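Local coordinates for protein cytochrome P450 (Picrophilus torridus, PDB 2RFB) that probably acts as a heme-thiolate monooxygenase, inserting one atom of molecular oxygen into a substrate with electrons from a reduced flavoprotein, at residues A[200-205]-A[335-340]; A[87-92]-A[96-101]. All coordinates share one frame; numbering follows the deposited sequence.

Contact 1: A[200-205]-A[335-340]; sequences MIRVID and LGYDKL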
ATOM      1  N   MET A 200      10.843  -4.350   7.075  1.00 64.10           N
ATOM      2  CA  MET A 200      11.532  -5.660   7.099  1.00 64.81           C
ATOM      3  C   MET A 200      12.989  -5.503   7.538  1.00 65.07           C
ATOM      4  O   MET A 200      13.582  -6.419   8.159  1.00 64.09           O
ATOM      5  CB  MET A 200      11.517  -6.366   5.753  1.00 64.10           C
ATOM      6  CG  MET A 200      10.077  -6.533   5.185  1.00 65.59           C
ATOM      7  SD  MET A 200      10.110  -7.704   3.827  1.00 65.14           S
ATOM      8  CE  MET A 200      10.846  -6.737   2.520  1.00 64.13           C
ATOM      9  N   ILE A 201      13.565  -4.334   7.249  1.00 64.61           N
ATOM     10  CA  ILE A 201      14.978  -4.156   7.581  1.00 64.51           C
ATOM     11  C   ILE A 201      14.999  -3.971   9.101  1.00 64.38           C
ATOM     12  O   ILE A 201      15.846  -4.521   9.789  1.00 64.20           O
ATOM     13  CB  ILE A 201      15.637  -2.977   6.777  1.00 64.58           C
ATOM     14  CG1 ILE A 201      15.789  -3.370   5.307  1.00 64.27           C
ATOM     15  CG2 ILE A 201      16.982  -2.546   7.378  1.00 63.42           C
ATOM     16  CD1 ILE A 201      15.998  -2.193   4.352  1.00 64.80           C
ATOM     17  N   ARG A 202      14.025  -3.248   9.625  1.00 63.76           N
ATOM     18  CA  ARG A 202      13.894  -3.128  11.059  1.00 64.44           C
ATOM     19  C   ARG A 202      13.686  -4.488  11.793  1.00 64.80           C
ATOM     20  O   ARG A 202      14.217  -4.733  12.879  1.00 65.43           O
ATOM     21  CB  ARG A 202      12.756  -2.166  11.344  1.00 64.51           C
ATOM     22  CG  ARG A 202      12.511  -1.940  12.767  1.00 64.65           C
ATOM     23  CD  ARG A 202      11.449  -0.907  12.942  1.00 66.31           C
ATOM     24  NE  ARG A 202      11.152  -0.753  14.372  1.00 69.62           N
ATOM     25  CZ  ARG A 202      10.109  -0.076  14.841  1.00 70.86           C
ATOM     26  NH1 ARG A 202       9.263   0.541  14.018  1.00 70.43           N
ATOM     27  NH2 ARG A 202       9.920   0.000  16.132  1.00 71.42           N
ATOM     28  N   VAL A 203      12.908  -5.396  11.232  1.00 64.95           N
ATOM     29  CA  VAL A 203      12.779  -6.681  11.928  1.00 63.39           C
ATOM     30  C   VAL A 203      14.170  -7.312  11.991  1.00 63.56           C
ATOM     31  O   VAL A 203      14.600  -7.779  13.065  1.00 64.05           O
ATOM     32  CB  VAL A 203      11.774  -7.649  11.243  1.00 63.36           C
ATOM     33  CG1 VAL A 203      11.888  -9.071  11.863  1.00 60.58           C
ATOM     34  CG2 VAL A 203      10.368  -7.086  11.295  1.00 60.09           C
ATOM     35  N   ILE A 204      14.867  -7.335  10.854  1.00 62.82           N
ATOM     36  CA  ILE A 204      16.179  -7.980  10.799  1.00 63.98           C
ATOM     37  C   ILE A 204      17.144  -7.368  11.839  1.00 64.82           C
ATOM     38  O   ILE A 204      17.742  -8.097  12.633  1.00 65.09           O
ATOM     39  CB  ILE A 204      16.845  -7.900   9.415  1.00 63.96           C
ATOM     40  CG1 ILE A 204      15.976  -8.553   8.318  1.00 63.66           C
ATOM     41  CG2 ILE A 204      18.227  -8.543   9.483  1.00 64.51           C
ATOM     42  CD1 ILE A 204      15.682 -10.031   8.582  1.00 63.92           C
ATOM     43  N   ASP A 205      17.288  -6.039  11.814  1.00 64.62           N
ATOM     44  CA  ASP A 205      18.000  -5.277  12.835  1.00 65.13           C
ATOM     45  C   ASP A 205      17.647  -5.719  14.245  1.00 65.45           C
ATOM     46  O   ASP A 205      18.518  -5.822  15.087  1.00 65.23           O
ATOM     47  CB  ASP A 205      17.658  -3.775  12.692  1.00 66.40           C
ATOM     48  CG  ASP A 205      18.265  -2.899  13.813  1.00 67.25           C
ATOM     49  OD1 ASP A 205      17.489  -2.373  14.657  1.00 67.17           O
ATOM     50  OD2 ASP A 205      19.507  -2.762  13.834  1.00 62.26           O
ATOM     51  N   LEU A 335       3.598   3.651   9.040  1.00 64.89           N
ATOM     52  CA  LEU A 335       4.740   3.305   9.839  1.00 64.24           C
ATOM     53  C   LEU A 335       5.932   2.937   8.958  1.00 64.52           C
ATOM     54  O   LEU A 335       5.886   1.963   8.175  1.00 65.35           O
ATOM     55  CB  LEU A 335       4.373   2.169  10.801  1.00 64.32           C
ATOM     56  CG  LEU A 335       5.512   1.534  11.629  1.00 67.22           C
ATOM     57  CD1 LEU A 335       6.198   2.555  12.558  1.00 59.41           C
ATOM     58  CD2 LEU A 335       5.045   0.318  12.425  1.00 65.31           C
ATOM     59  N   GLY A 336       7.016   3.695   9.072  1.00 63.97           N
ATOM     60  CA  GLY A 336       8.144   3.490   8.200  1.00 63.77           C
ATOM     61  C   GLY A 336       9.210   4.502   8.478  1.00 65.56           C
ATOM     62  O   GLY A 336       9.053   5.387   9.359  1.00 66.18           O
ATOM     63  N   TYR A 337      10.301   4.396   7.734  1.00 65.72           N
ATOM     64  CA  TYR A 337      11.445   5.266   7.965  1.00 66.53           C
ATOM     65  C   TYR A 337      11.370   6.465   7.045  1.00 66.87           C
ATOM     66  O   TYR A 337      10.881   6.381   5.924  1.00 67.87           O
ATOM     67  CB  TYR A 337      12.755   4.507   7.696  1.00 66.78           C
ATOM     68  CG  TYR A 337      13.052   3.546   8.791  1.00 65.97           C
ATOM     69  CD1 TYR A 337      12.374   2.319   8.863  1.00 64.44           C
ATOM     70  CD2 TYR A 337      13.948   3.886   9.811  1.00 62.69           C
ATOM     71  CE1 TYR A 337      12.609   1.437   9.894  1.00 63.53           C
ATOM     72  CE2 TYR A 337      14.209   2.996  10.837  1.00 63.60           C
ATOM     73  CZ  TYR A 337      13.528   1.765  10.861  1.00 65.16           C
ATOM     74  OH  TYR A 337      13.731   0.889  11.899  1.00 67.85           O
ATOM     75  N   ASP A 338      11.845   7.589   7.534  1.00 66.63           N
ATOM     76  CA  ASP A 338      11.951   8.744   6.716  1.00 67.05           C
ATOM     77  C   ASP A 338      13.226   8.549   5.907  1.00 67.23           C
ATOM     78  O   ASP A 338      13.203   8.687   4.682  1.00 67.44           O
ATOM     79  CB  ASP A 338      12.024   9.979   7.591  1.00 68.16           C
ATOM     80  CG  ASP A 338      12.312  11.253   6.800  1.00 68.49           C
ATOM     81  OD1 ASP A 338      11.939  11.353   5.625  1.00 71.33           O
ATOM     82  OD2 ASP A 338      12.877  12.170   7.387  1.00 70.01           O
ATOM     83  N   LYS A 339      14.312   8.205   6.611  1.00 66.00           N
ATOM     84  CA  LYS A 339      15.589   7.874   6.046  1.00 65.42           C
ATOM     85  C   LYS A 339      16.137   6.686   6.821  1.00 65.57           C
ATOM     86  O   LYS A 339      15.914   6.563   8.053  1.00 64.78           O
ATOM     87  CB  LYS A 339      16.564   9.037   6.248  1.00 66.84           C
ATOM     88  CG  LYS A 339      16.366  10.239   5.392  1.00 67.37           C
ATOM     89  CD  LYS A 339      17.202  11.333   5.963  1.00 70.94           C
ATOM     90  CE  LYS A 339      16.724  12.702   5.543  1.00 73.22           C
ATOM     91  NZ  LYS A 339      17.172  12.988   4.154  1.00 76.94           N
ATOM     92  N   LEU A 340      16.890   5.831   6.129  1.00 64.77           N
ATOM     93  CA  LEU A 340      17.427   4.629   6.752  1.00 64.43           C
ATOM     94  C   LEU A 340      18.875   4.411   6.327  1.00 65.21           C
ATOM     95  O   LEU A 340      19.171   4.230   5.141  1.00 66.01           O
ATOM     96  CB  LEU A 340      16.583   3.418   6.407  1.00 63.76           C
ATOM     97  CG  LEU A 340      16.747   2.130   7.246  1.00 64.02           C
ATOM     98  CD1 LEU A 340      15.611   1.130   6.986  1.00 63.29           C
ATOM     99  CD2 LEU A 340      18.074   1.431   6.923  1.00 64.50           C
TER

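Contact 2: A[87-92]-A[96-101]; sequences KNIDNK and SEYAVR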
ATOM      1  N   LYS A  87      22.779  -2.929  -6.170  1.00 72.71           N
ATOM      2  CA  LYS A  87      24.177  -3.195  -6.579  1.00 73.40           C
ATOM      3  C   LYS A  87      25.210  -2.401  -5.816  1.00 73.24           C
ATOM      4  O   LYS A  87      26.305  -2.886  -5.536  1.00 72.78           O
ATOM      5  CB  LYS A  87      24.380  -2.822  -8.054  1.00 73.69           C
ATOM      6  CG  LYS A  87      24.556  -3.950  -9.025  1.00 74.54           C
ATOM      7  CD  LYS A  87      24.776  -3.342 -10.412  1.00 76.72           C
ATOM      8  CE  LYS A  87      24.971  -4.399 -11.482  1.00 79.40           C
ATOM      9  NZ  LYS A  87      25.764  -3.855 -12.641  1.00 81.73           N
ATOM     10  N   ASN A  88      24.848  -1.164  -5.522  1.00 73.18           N
ATOM     11  CA  ASN A  88      25.807  -0.128  -5.198  1.00 74.37           C
ATOM     12  C   ASN A  88      25.110   0.845  -4.285  1.00 73.98           C
ATOM     13  O   ASN A  88      25.039   2.049  -4.561  1.00 74.87           O
ATOM     14  CB  ASN A  88      26.189   0.602  -6.475  1.00 75.18           C
ATOM     15  CG  ASN A  88      24.968   0.946  -7.336  1.00 78.77           C
ATOM     16  OD1 ASN A  88      23.796   0.673  -6.961  1.00 80.33           O
ATOM     17  ND2 ASN A  88      25.236   1.523  -8.521  1.00 82.50           N
ATOM     18  N   ILE A  89      24.547   0.309  -3.215  1.00 72.18           N
ATOM     19  CA  ILE A  89      23.715   1.096  -2.376  1.00 70.56           C
ATOM     20  C   ILE A  89      24.490   1.373  -1.120  1.00 70.17           C
ATOM     21  O   ILE A  89      24.203   2.320  -0.415  1.00 70.28           O
ATOM     22  CB  ILE A  89      22.419   0.332  -2.054  1.00 70.27           C
ATOM     23  CG1 ILE A  89      21.322   1.276  -1.654  1.00 68.16           C
ATOM     24  CG2 ILE A  89      22.644  -0.702  -0.979  1.00 69.09           C
ATOM     25  CD1 ILE A  89      20.151   0.510  -1.239  1.00 72.36           C
ATOM     26  N   ASP A  90      25.482   0.534  -0.852  1.00 69.22           N
ATOM     27  CA  ASP A  90      26.229   0.631   0.380  1.00 69.42           C
ATOM     28  C   ASP A  90      26.486   2.082   0.779  1.00 68.82           C
ATOM     29  O   ASP A  90      26.822   2.930  -0.062  1.00 67.75           O
ATOM     30  CB  ASP A  90      27.549  -0.143   0.264  1.00 69.93           C
ATOM     31  CG  ASP A  90      27.321  -1.603  -0.020  1.00 71.24           C
ATOM     32  OD1 ASP A  90      27.246  -2.403   0.960  1.00 69.19           O
ATOM     33  OD2 ASP A  90      27.164  -1.924  -1.230  1.00 73.72           O
ATOM     34  N   ASN A  91      26.296   2.351   2.071  1.00 68.49           N
ATOM     35  CA  ASN A  91      26.587   3.654   2.673  1.00 67.74           C
ATOM     36  C   ASN A  91      25.563   4.720   2.410  1.00 66.84           C
ATOM     37  O   ASN A  91      25.675   5.811   2.961  1.00 66.88           O
ATOM     38  CB  ASN A  91      27.923   4.170   2.207  1.00 67.80           C
ATOM     39  CG  ASN A  91      29.007   3.797   3.127  1.00 70.65           C
ATOM     40  OD1 ASN A  91      29.065   4.308   4.261  1.00 74.74           O
ATOM     41  ND2 ASN A  91      29.905   2.919   2.671  1.00 69.77           N
ATOM     42  N   LYS A  92      24.575   4.398   1.582  1.00 65.56           N
ATOM     43  CA  LYS A  92      23.567   5.363   1.157  1.00 65.55           C
ATOM     44  C   LYS A  92      22.296   5.192   1.907  1.00 65.14           C
ATOM     45  O   LYS A  92      22.154   4.243   2.676  1.00 64.99           O
ATOM     46  CB  LYS A  92      23.280   5.221  -0.336  1.00 65.69           C
ATOM     47  CG  LYS A  92      24.471   5.704  -1.163  1.00 67.04           C
ATOM     48  CD  LYS A  92      24.348   5.315  -2.588  1.00 67.96           C
ATOM     49  CE  LYS A  92      25.633   5.711  -3.296  1.00 69.49           C
ATOM     50  NZ  LYS A  92      25.394   5.902  -4.753  1.00 73.35           N
ATOM     51  N   SER A  96      15.592   6.370   0.154  1.00 60.58           N
ATOM     52  CA  SER A  96      15.478   7.093  -1.089  1.00 61.98           C
ATOM     53  C   SER A  96      16.165   6.462  -2.320  1.00 62.48           C
ATOM     54  O   SER A  96      15.795   6.754  -3.449  1.00 62.52           O
ATOM     55  CB  SER A  96      15.910   8.535  -0.905  1.00 60.70           C
ATOM     56  OG  SER A  96      17.285   8.532  -0.938  1.00 64.00           O
ATOM     57  N   GLU A  97      17.154   5.597  -2.098  1.00 63.54           N
ATOM     58  CA  GLU A  97      17.953   5.028  -3.188  1.00 64.25           C
ATOM     59  C   GLU A  97      17.555   3.598  -3.526  1.00 63.99           C
ATOM     60  O   GLU A  97      17.958   3.082  -4.552  1.00 64.18           O
ATOM     61  CB  GLU A  97      19.445   5.081  -2.882  1.00 63.50           C
ATOM     62  CG  GLU A  97      19.947   6.480  -2.691  1.00 67.27           C
ATOM     63  CD  GLU A  97      19.650   7.418  -3.882  1.00 72.79           C
ATOM     64  OE1 GLU A  97      20.025   7.052  -5.041  1.00 72.79           O
ATOM     65  OE2 GLU A  97      19.074   8.532  -3.643  1.00 72.89           O
ATOM     66  N   TYR A  98      16.782   2.950  -2.671  1.00 63.57           N
ATOM     67  CA  TYR A  98      16.348   1.632  -3.012  1.00 63.58           C
ATOM     68  C   TYR A  98      14.853   1.510  -2.790  1.00 63.86           C
ATOM     69  O   TYR A  98      14.115   1.189  -3.676  1.00 64.16           O
ATOM     70  CB  TYR A  98      17.098   0.564  -2.200  1.00 63.94           C
ATOM     71  CG  TYR A  98      16.593  -0.846  -2.551  1.00 64.41           C
ATOM     72  CD1 TYR A  98      17.100  -1.553  -3.660  1.00 64.39           C
ATOM     73  CD2 TYR A  98      15.589  -1.444  -1.797  1.00 60.77           C
ATOM     74  CE1 TYR A  98      16.597  -2.847  -3.979  1.00 64.15           C
ATOM     75  CE2 TYR A  98      15.126  -2.686  -2.083  1.00 61.56           C
ATOM     76  CZ  TYR A  98      15.624  -3.389  -3.159  1.00 63.92           C
ATOM     77  OH  TYR A  98      15.091  -4.618  -3.398  1.00 66.07           O
ATOM     78  N   ALA A  99      14.398   1.777  -1.582  1.00 64.70           N
ATOM     79  CA  ALA A  99      13.009   1.473  -1.238  1.00 64.60           C
ATOM     80  C   ALA A  99      11.936   2.355  -1.949  1.00 64.03           C
ATOM     81  O   ALA A  99      10.870   1.856  -2.266  1.00 63.99           O
ATOM     82  CB  ALA A  99      12.830   1.429   0.308  1.00 64.00           C
ATOM     83  N   VAL A 100      12.217   3.633  -2.215  1.00 63.49           N
ATOM     84  CA  VAL A 100      11.317   4.492  -3.022  1.00 62.99           C
ATOM     85  C   VAL A 100      11.412   4.166  -4.516  1.00 64.23           C
ATOM     86  O   VAL A 100      10.443   4.288  -5.247  1.00 64.67           O
ATOM     87  CB  VAL A 100      11.642   6.014  -2.818  1.00 63.50           C
ATOM     88  CG1 VAL A 100      11.262   6.930  -4.062  1.00 63.18           C
ATOM     89  CG2 VAL A 100      11.033   6.541  -1.549  1.00 63.25           C
ATOM     90  N   ARG A 101      12.584   3.782  -4.994  1.00 65.12           N
ATOM     91  CA  ARG A 101      12.766   3.708  -6.446  1.00 66.11           C
ATOM     92  C   ARG A 101      12.206   2.424  -7.044  1.00 65.97           C
ATOM     93  O   ARG A 101      11.860   2.361  -8.257  1.00 66.29           O
ATOM     94  CB  ARG A 101      14.244   3.865  -6.835  1.00 65.98           C
ATOM     95  CG  ARG A 101      14.892   5.195  -6.424  1.00 67.46           C
ATOM     96  CD  ARG A 101      15.854   5.691  -7.525  1.00 73.69           C
ATOM     97  NE  ARG A 101      17.267   5.631  -7.170  1.00 76.93           N
ATOM     98  CZ  ARG A 101      18.282   5.448  -8.034  1.00 77.93           C
ATOM     99  NH1 ARG A 101      18.071   5.264  -9.338  1.00 77.26           N
ATOM    100  NH2 ARG A 101      19.524   5.424  -7.579  1.00 73.68           N
TER

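Contact 1: A[200-205]-A[335-340]
The Tyr337 ring and the Arg202 guanidinium stand almost perpendicular, their planes 88° apart, and neither is stacked on the other. At the edge of the tyrosine ring, near its plane, lies Arg202 CB, 3.9 Å from Tyr337 CE1. One ring face carries Leu340 CD1 of its own segment, 3.9 Å above the plane and displaced toward the rim. The guanidinium has Leu335 CD1 at its edge, in plane, 3.9 Å from Arg202 NH1. What brings the arginine across the phenol is its shape: CG is anti to the backbone N (chi1 -180°) and the chain stays extended to NE, carrying Arg202 CD past Tyr337 OH at 3.1 Å. This is packing against methylenes; the hydroxyl's hydrogen-bond partner is Tyr323 OH, while Arg202 NE forms a salt bridge with Glu206 and the guanidinium a cation-pi contact with Tyr229.

Segment 200-205 is the end part of helix 175-206, which bears the GGNET sequence of the long central helix of cytochromes P450. Segment 335-340 belongs to the C-terminal strands and loops, where Asp338 and Lys339 both face Arg327 in a classic beta bulge.

On the preceding residue of the helix, Ile201 CG2 meets Leu340 CD1 at 3.9 Å, the side chains crossing obliquely. Ile201 also touches Ile312 of helix 298-315.

Contact 2: A[87-92]-A[96-101]
The loop joining helix 75-86 to helix 94-99 holds this contact: it makes a type II beta turn from Ile89 to Lys92 before the chain enters the second helix. The turn is closed by Lys92 N donating to Ile89 O at 2.9 Å, and its central residues have the expected backbone angles, Asn91 taking a positive phi of 78°. Ile89 starts the turn and points its side chain at the following helix. Its CG1 is anti to the backbone N (chi1 -158°) and the chain continues straight, which sends CD1 to the root of the Tyr98 side chain. The modelled separation of Ile89 CD1 from Tyr98 CB, 3.2 Å, is too short for two carbons and is doubtful in detail; the neighbouring approach of Ile89 CD1 to Tyr98 CG, 4.0 Å, supports ordinary van der Waals packing. The methyl lies oblique to the ring, which runs on to place Tyr98 OH in a hydrogen bond with Ser82 OG.

Toward the solvent, the aliphatic parts of Lys92 and Glu97 lie beside each other, Lys92 CB 4.3 Å from Glu97 CG. Their charged ends do not touch, since Lys92 NZ is 5.5 Å from Glu97 OE1. That carboxylate oxygen instead receives Arg101 NH2 at 3.1 Å in a salt bridge, on its anti side and tilted 30° from the carboxylate plane. Tyr98 also packs on Leu85, Ile86 and Ala308, and Ala99 on Ile197, a meeting of helices consistent with the conserved helical core of cytochromes P450.

The centres of contacts 1 and 2 are 13 Å apart and their nearest atoms about 4 Å, without touching; both lie on the same side of the chain's centre. The short passage 93-95, between the two segments of contact 2, bridges them: Ile94 and Ile95 pack on Leu340, Ile201 packs on Ile94, and Asp93 accepts a hydrogen bond from Leu340 N and a weak one from Ser96 N. Helix 175-206 serves both, supplying segment 200-205 and also Thr194, whose hydroxyl bonds Ala99 O. Neither contact reaches the heme: the side chains of Leu335 and Tyr98 are about 10 Å and 13 Å from it, respectively.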